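Local coordinates for uncharacterized protein (Parabacteroides merdae ATCC 43184, PDB 5BMT), which is of unknown function but has an immunoglobulin-like fold and probably an N-terminal OB-type domain of a lipoprotein family, at residues S109-S114 against K118-I123; A14-D17 against R23-I26. All blocks are in the same frame, centred on the assembly; numbering follows the deposited sequence.

Contact 1 of 2, residues S109-S114 against K118-I123; sequences SALLFS and KRIVVI
A110 and V121 face each other as an antiparallel hydrogen-bonded pair. A110 N donates to V121 O at 3.0 Å, and V121 N returns a bond to A110 O at 2.9 Å. One step on, L112 and R119 repeat the exchange. L112 N reaches R119 O at 2.8 Å in a nearly straight bond, 170° at the hydrogen. R119 N gives the return bond to L112 O. The non-hydrogen-bonded pairs S109–V122, L111–I120 and F113–K118 alternate with these. CA-H...O contacts add to the pairing, among them K118 CA to L112 O.

These strands form the beta hairpin 106-113/118-126. It belongs to the larger mixed sheet of this protein with an immunoglobulin-like fold. Strand 173-184 pairs with the far edge of 118-126.

Apolar contacts lie on both faces. On the face of S109, L111 and F113, CD1 of L111 meets CG1 of I120 at 3.7 Å. L111 has CG anti to its backbone nitrogen (chi1 -176°), which carries CD1 over to the neighbouring strand. On the face of L112 and V121, CD1 of L112 touches CG2 of V121 at 3.8 Å. I15 of strand 10-18 packs on L112 from that side.

At the turn end, the K118 chain runs obliquely past the F113 ring, and K118 CE lies 3.6 Å from F113 CE2. Its ammonium end has a cation-pi partner in Y189. With an alanine here in place of K118, CD2 and CE2 of F113 would probably lose the methylene chain that touches them, and Y189 its cationic partner.

R119 bends back on its own strand. Its NH1 bonds to K118 O at 3.0 Å from above the carbonyl plane. NH1 also forms a salt bridge with E184, and NE bonds to G48 O.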
ATOM      1  N   SER A 109       4.618  -4.268  -1.978  1.00 13.50           N
ATOM      2  CA  SER A 109       3.287  -3.805  -1.551  1.00 12.36           C
ATOM      3  C   SER A 109       2.626  -4.793  -0.640  1.00 13.58           C
ATOM      4  O   SER A 109       3.067  -5.941  -0.501  1.00 13.82           O
ATOM      5  CB  SER A 109       2.392  -3.552  -2.756  1.00 16.62           C
ATOM      6  OG  SER A 109       1.907  -4.765  -3.292  1.00 18.23           O
ATOM      7  N   ALA A 110       1.567  -4.312   0.008  1.00 11.92           N
ATOM      8  CA  ALA A 110       0.725  -5.157   0.846  1.00 12.27           C
ATOM      9  C   ALA A 110      -0.657  -4.581   0.900  1.00 13.26           C
ATOM     10  O   ALA A 110      -0.818  -3.367   0.820  1.00 13.88           O
ATOM     11  CB  ALA A 110       1.278  -5.241   2.272  1.00 13.55           C
ATOM     12  N   LEU A 111      -1.648  -5.451   1.077  1.00 12.51           N
ATOM     13  CA  LEU A 111      -3.020  -5.022   1.265  1.00 12.79           C
ATOM     14  C   LEU A 111      -3.268  -4.834   2.749  1.00 14.37           C
ATOM     15  O   LEU A 111      -3.076  -5.776   3.542  1.00 15.98           O
ATOM     16  CB  LEU A 111      -4.011  -6.044   0.670  1.00 12.56           C
ATOM     17  CG  LEU A 111      -5.505  -5.618   0.751  1.00 16.77           C
ATOM     18  CD1 LEU A 111      -5.773  -4.385  -0.112  1.00 17.08           C
ATOM     19  CD2 LEU A 111      -6.425  -6.759   0.277  1.00 19.54           C
ATOM     20  N   LEU A 112      -3.698  -3.626   3.110  1.00 11.61           N
ATOM     21  CA  LEU A 112      -4.062  -3.286   4.492  1.00 11.75           C
ATOM     22  C   LEU A 112      -5.566  -3.264   4.643  1.00 12.86           C
ATOM     23  O   LEU A 112      -6.280  -2.805   3.733  1.00 12.58           O
ATOM     24  CB  LEU A 112      -3.520  -1.907   4.863  1.00 11.89           C
ATOM     25  CG  LEU A 112      -2.049  -1.872   5.360  1.00 14.46           C
ATOM     26  CD1 LEU A 112      -1.063  -2.193   4.213  1.00 15.62           C
ATOM     27  CD2 LEU A 112      -1.729  -0.492   5.974  1.00 16.29           C
ATOM     28  N   PHE A 113      -6.031  -3.692   5.823  1.00 12.71           N
ATOM     29  CA  PHE A 113      -7.453  -3.726   6.180  1.00 13.28           C
ATOM     30  C   PHE A 113      -7.764  -2.840   7.360  1.00 15.48           C
ATOM     31  O   PHE A 113      -6.975  -2.774   8.293  1.00 16.12           O
ATOM     32  CB  PHE A 113      -7.843  -5.179   6.582  1.00 15.34           C
ATOM     33  CG  PHE A 113      -7.701  -6.207   5.491  1.00 16.17           C
ATOM     34  CD1 PHE A 113      -6.449  -6.694   5.120  1.00 20.27           C
ATOM     35  CD2 PHE A 113      -8.818  -6.676   4.819  1.00 20.78           C
ATOM     36  CE1 PHE A 113      -6.323  -7.621   4.069  1.00 22.14           C
ATOM     37  CE2 PHE A 113      -8.699  -7.646   3.814  1.00 23.57           C
ATOM     38  CZ  PHE A 113      -7.456  -8.100   3.436  1.00 22.14           C
ATOM     39  N   SER A 114      -8.944  -2.220   7.368  1.00 13.31           N
ATOM     40  CA  SER A 114      -9.416  -1.483   8.536  1.00 13.48           C
ATOM     41  C   SER A 114     -10.880  -1.847   8.724  1.00 17.34           C
ATOM     42  O   SER A 114     -11.411  -2.699   8.001  1.00 18.94           O
ATOM     43  CB  SER A 114      -9.203   0.023   8.384  1.00 15.00           C
ATOM     44  OG  SER A 114     -10.054   0.606   7.406  1.00 15.78           O
ATOM     45  N   LYS A 118     -10.115  -0.810   2.613  1.00 12.98           N
ATOM     46  CA  LYS A 118      -8.957  -1.629   2.213  1.00 11.81           C
ATOM     47  C   LYS A 118      -8.080  -0.772   1.332  1.00 12.12           C
ATOM     48  O   LYS A 118      -8.604  -0.084   0.436  1.00 12.41           O
ATOM     49  CB  LYS A 118      -9.364  -2.925   1.485  1.00 13.53           C
ATOM     50  CG  LYS A 118     -10.257  -3.814   2.364  1.00 15.30           C
ATOM     51  CD  LYS A 118     -10.567  -5.137   1.700  1.00 16.02           C
ATOM     52  CE  LYS A 118     -11.555  -5.943   2.541  1.00 18.00           C
ATOM     53  NZ  LYS A 118     -12.950  -5.426   2.413  1.00 20.41           N
ATOM     54  N   ARG A 119      -6.764  -0.796   1.571  1.00 11.23           N
ATOM     55  CA  ARG A 119      -5.826  -0.060   0.716  1.00 11.21           C
ATOM     56  C   ARG A 119      -4.616  -0.879   0.451  1.00 12.79           C
ATOM     57  O   ARG A 119      -4.087  -1.512   1.370  1.00 13.34           O
ATOM     58  CB  ARG A 119      -5.358   1.278   1.332  1.00 13.24           C
ATOM     59  CG  ARG A 119      -6.322   2.460   1.137  1.00 15.44           C
ATOM     60  CD  ARG A 119      -7.311   2.556   2.276  1.00 14.76           C
ATOM     61  NE  ARG A 119      -8.171   3.728   2.054  1.00 15.68           N
ATOM     62  CZ  ARG A 119      -9.193   3.788   1.205  1.00 16.22           C
ATOM     63  NH1 ARG A 119      -9.556   2.709   0.507  1.00 14.99           N
ATOM     64  NH2 ARG A 119      -9.873   4.924   1.053  1.00 17.13           N
ATOM     65  N   ILE A 120      -4.121  -0.831  -0.791  1.00 11.87           N
ATOM     66  CA  ILE A 120      -2.810  -1.406  -1.063  1.00 12.42           C
ATOM     67  C   ILE A 120      -1.793  -0.301  -0.778  1.00 14.51           C
ATOM     68  O   ILE A 120      -1.911   0.801  -1.332  1.00 15.55           O
ATOM     69  CB  ILE A 120      -2.679  -1.887  -2.519  1.00 15.19           C
ATOM     70  CG1 ILE A 120      -3.744  -2.917  -2.843  1.00 18.16           C
ATOM     71  CG2 ILE A 120      -1.266  -2.460  -2.770  1.00 18.51           C
ATOM     72  CD1 ILE A 120      -3.901  -3.125  -4.382  1.00 28.64           C
ATOM     73  N   VAL A 121      -0.843  -0.551   0.095  1.00 12.00           N
ATOM     74  CA  VAL A 121       0.270   0.382   0.256  1.00 12.11           C
ATOM     75  C   VAL A 121       1.360  -0.154  -0.647  1.00 13.30           C
ATOM     76  O   VAL A 121       1.705  -1.347  -0.545  1.00 13.40           O
ATOM     77  CB  VAL A 121       0.764   0.523   1.718  1.00 14.25           C
ATOM     78  CG1 VAL A 121       2.090   1.295   1.809  1.00 14.87           C
ATOM     79  CG2 VAL A 121      -0.304   1.198   2.574  1.00 14.71           C
ATOM     80  N   VAL A 122       1.876   0.698  -1.538  1.00 11.87           N
ATOM     81  CA  VAL A 122       2.930   0.244  -2.439  1.00 12.46           C
ATOM     82  C   VAL A 122       4.090   1.210  -2.323  1.00 13.58           C
ATOM     83  O   VAL A 122       3.882   2.407  -2.103  1.00 14.18           O
ATOM     84  CB  VAL A 122       2.434   0.022  -3.892  1.00 18.04           C
ATOM     85  CG1 VAL A 122       1.698   1.202  -4.433  1.00 19.36           C
ATOM     86  CG2 VAL A 122       3.554  -0.402  -4.836  1.00 17.03           C
ATOM     87  N   ILE A 123       5.308   0.677  -2.391  1.00 12.24           N
ATOM     88  CA  ILE A 123       6.492   1.505  -2.233  1.00 13.30           C
ATOM     89  C   ILE A 123       7.325   1.519  -3.534  1.00 15.15           C
ATOM     90  O   ILE A 123       8.310   0.785  -3.667  1.00 16.20           O
ATOM     91  CB  ILE A 123       7.325   1.071  -1.013  1.00 15.83           C
ATOM     92  CG1 ILE A 123       6.432   0.960   0.269  1.00 17.35           C
ATOM     93  CG2 ILE A 123       8.465   2.095  -0.800  1.00 17.22           C
ATOM     94  CD1 ILE A 123       7.200   0.483   1.509  1.00 25.97           C
TER

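Contact 2 of 2, residues A14-D17 against R23-I26; sequences AIVD and RTLI. With SO4 (sulfate ion), chain C.
D17 and L25 form the antiparallel hydrogen-bonded pair of this contact. D17 N donates to L25 O at 2.9 Å. L25 N answers to D17 O at 2.8 Å, with 168° at the hydrogen. V16 and I26 are the adjoining non-hydrogen-bonded pair. Here I26 CA-H points at I15 O and V16 CA-H at L25 O.

The closely packed side is apolar. The two methyls of V16 divide the work. CG1 stands anti to the backbone nitrogen (chi1 179°) and meets CG2 of T24 at 3.8 Å. CG2 turns instead to CG2 of I26, at 4.1 Å. A14 extends this row, with its CB 4.2 Å from CB of I26. I39 of helix 37-40 and A53 of strand 50-57 also pack on I26.

The two strands make the hairpin 10-18/24-28, in what is probably the OB-type domain. In the five-stranded sheet, 24-28 is an outermost strand and 10-18 lies between it and 50-57. The carboxylate of D17 is buried. It turns to the loop after strand 106-113, where OD2 is hydrogen-bonded to S114 OG and N116 N.

The other end is looser. R23 lies just before strand 24-28, outside the regular pairing. It is partly exposed, and its side chain extends away from 14-17. Its guanidinium grips a sulfate ion, most likely picked up from the crystallisation solution, edge-on with the sulfur in its plane. R23 NE bonds to sulfate O1 at 2.8 Å, and R23 NH2 to sulfate O3 at 2.8 Å. T21 OG1 also bonds to this ion. Y35 makes a cation-pi contact with R23.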
ATOM      1  N   ALA A  14      -0.339   2.251   8.337  1.00 10.97           N
ATOM      2  CA  ALA A  14      -1.624   2.074   8.976  1.00 10.35           C
ATOM      3  C   ALA A  14      -2.696   2.844   8.275  1.00 12.02           C
ATOM      4  O   ALA A  14      -2.409   3.833   7.596  1.00 12.76           O
ATOM      5  CB  ALA A  14      -1.534   2.587  10.414  1.00 11.84           C
ATOM      6  N   ILE A  15      -3.944   2.399   8.454  1.00 11.02           N
ATOM      7  CA  ILE A  15      -5.097   3.131   7.959  1.00 10.24           C
ATOM      8  C   ILE A  15      -5.762   3.844   9.148  1.00 12.74           C
ATOM      9  O   ILE A  15      -6.012   3.220  10.195  1.00 12.46           O
ATOM     10  CB  ILE A  15      -6.116   2.181   7.279  1.00 11.84           C
ATOM     11  CG1 ILE A  15      -5.485   1.462   6.057  1.00 12.58           C
ATOM     12  CG2 ILE A  15      -7.419   2.977   6.874  1.00 13.31           C
ATOM     13  CD1 ILE A  15      -6.409   0.353   5.485  1.00 14.95           C
ATOM     14  N   VAL A  16      -6.113   5.122   8.968  1.00 11.84           N
ATOM     15  CA  VAL A  16      -6.897   5.875   9.957  1.00 11.07           C
ATOM     16  C   VAL A  16      -8.372   5.566   9.694  1.00 14.16           C
ATOM     17  O   VAL A  16      -8.797   5.665   8.532  1.00 13.58           O
ATOM     18  CB  VAL A  16      -6.620   7.405   9.804  1.00 13.10           C
ATOM     19  CG1 VAL A  16      -7.452   8.235  10.804  1.00 14.09           C
ATOM     20  CG2 VAL A  16      -5.136   7.702   9.970  1.00 13.78           C
ATOM     21  N   ASP A  17      -9.160   5.202  10.719  1.00 11.68           N
ATOM     22  CA  ASP A  17     -10.561   4.891  10.441  1.00 11.43           C
ATOM     23  C   ASP A  17     -11.375   4.928  11.715  1.00 14.89           C
ATOM     24  O   ASP A  17     -10.818   4.922  12.804  1.00 15.71           O
ATOM     25  CB  ASP A  17     -10.637   3.489   9.826  1.00 13.02           C
ATOM     26  CG  ASP A  17     -11.921   3.067   9.163  1.00 16.79           C
ATOM     27  OD1 ASP A  17     -12.843   3.918   9.030  1.00 15.35           O
ATOM     28  OD2 ASP A  17     -11.998   1.888   8.758  1.00 17.50           O
ATOM     29  N   ARG A  23     -15.008   5.879  17.310  1.00 15.33           N
ATOM     30  CA  ARG A  23     -13.738   6.295  17.876  1.00 14.65           C
ATOM     31  C   ARG A  23     -12.749   6.261  16.723  1.00 15.75           C
ATOM     32  O   ARG A  23     -12.755   5.292  15.944  1.00 15.13           O
ATOM     33  CB  ARG A  23     -13.316   5.341  18.997  1.00 15.42           C
ATOM     34  CG  ARG A  23     -11.964   5.700  19.614  1.00 15.97           C
ATOM     35  CD  ARG A  23     -11.543   4.704  20.673  1.00 18.28           C
ATOM     36  NE  ARG A  23     -12.377   4.771  21.875  1.00 15.83           N
ATOM     37  CZ  ARG A  23     -12.122   5.552  22.925  1.00 18.11           C
ATOM     38  NH1 ARG A  23     -11.021   6.299  22.957  1.00 20.76           N
ATOM     39  NH2 ARG A  23     -12.929   5.537  23.984  1.00 18.24           N
ATOM     40  N   THR A  24     -11.873   7.275  16.604  1.00 13.89           N
ATOM     41  CA  THR A  24     -10.874   7.220  15.536  1.00 12.50           C
ATOM     42  C   THR A  24      -9.699   6.372  16.001  1.00 14.33           C
ATOM     43  O   THR A  24      -9.055   6.703  17.018  1.00 13.77           O
ATOM     44  CB  THR A  24     -10.380   8.628  15.152  1.00 13.45           C
ATOM     45  OG1 THR A  24     -11.500   9.347  14.615  1.00 14.75           O
ATOM     46  CG2 THR A  24      -9.233   8.593  14.115  1.00 14.60           C
ATOM     47  N   LEU A  25      -9.428   5.309  15.256  1.00 11.15           N
ATOM     48  CA  LEU A  25      -8.315   4.390  15.517  1.00 12.46           C
ATOM     49  C   LEU A  25      -7.375   4.355  14.343  1.00 13.70           C
ATOM     50  O   LEU A  25      -7.680   4.841  13.239  1.00 13.19           O
ATOM     51  CB  LEU A  25      -8.892   2.957  15.714  1.00 12.64           C
ATOM     52  CG  LEU A  25      -9.909   2.738  16.852  1.00 14.86           C
ATOM     53  CD1 LEU A  25     -10.351   1.279  16.910  1.00 14.73           C
ATOM     54  CD2 LEU A  25      -9.321   3.130  18.200  1.00 13.86           C
ATOM     55  N   ILE A  26      -6.187   3.777  14.589  1.00 12.15           N
ATOM     56  CA  ILE A  26      -5.282   3.474  13.496  1.00 11.45           C
ATOM     57  C   ILE A  26      -5.175   1.948  13.440  1.00 11.93           C
ATOM     58  O   ILE A  26      -5.157   1.256  14.482  1.00 12.76           O
ATOM     59  CB  ILE A  26      -3.929   4.193  13.508  1.00 14.70           C
ATOM     60  CG1 ILE A  26      -3.088   3.780  14.699  1.00 15.99           C
ATOM     61  CG2 ILE A  26      -4.169   5.745  13.454  1.00 16.68           C
ATOM     62  CD1 ILE A  26      -1.576   4.245  14.579  1.00 21.92           C
TER
HETATM   63  S   SO4 C 301     -15.748   3.231  22.776  0.80 23.13           S
HETATM   64  O1  SO4 C 301     -14.549   2.963  21.944  0.80 19.99           O
HETATM   65  O2  SO4 C 301     -16.194   1.982  23.391  0.80 28.85           O
HETATM   66  O3  SO4 C 301     -15.424   4.262  23.783  0.80 26.32           O
HETATM   67  O4  SO4 C 301     -16.813   3.774  21.906  0.80 23.77           O

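How the contacts relate
Contact 2 comes first along the chain, and both its strands precede those of contact 1. Each joins the two strands of a beta hairpin, but the hairpins belong to different sheets. Contact 2 lies in the five-stranded sheet, probably part of the OB-type domain, about 15 Å from the chain centre. Contact 1 lies in the larger mixed sheet, about 3 Å from that centre. The contact centres are about 14 Å apart, yet their residues touch. Besides the S114–D17 bond, S114 OG packs on I15 CG2, and A14 N lies beside L112 CD2. The tip of the contact 1 hairpin thus packs against strand 10-18 of the other sheet, with one hydrogen bond and van der Waals contacts.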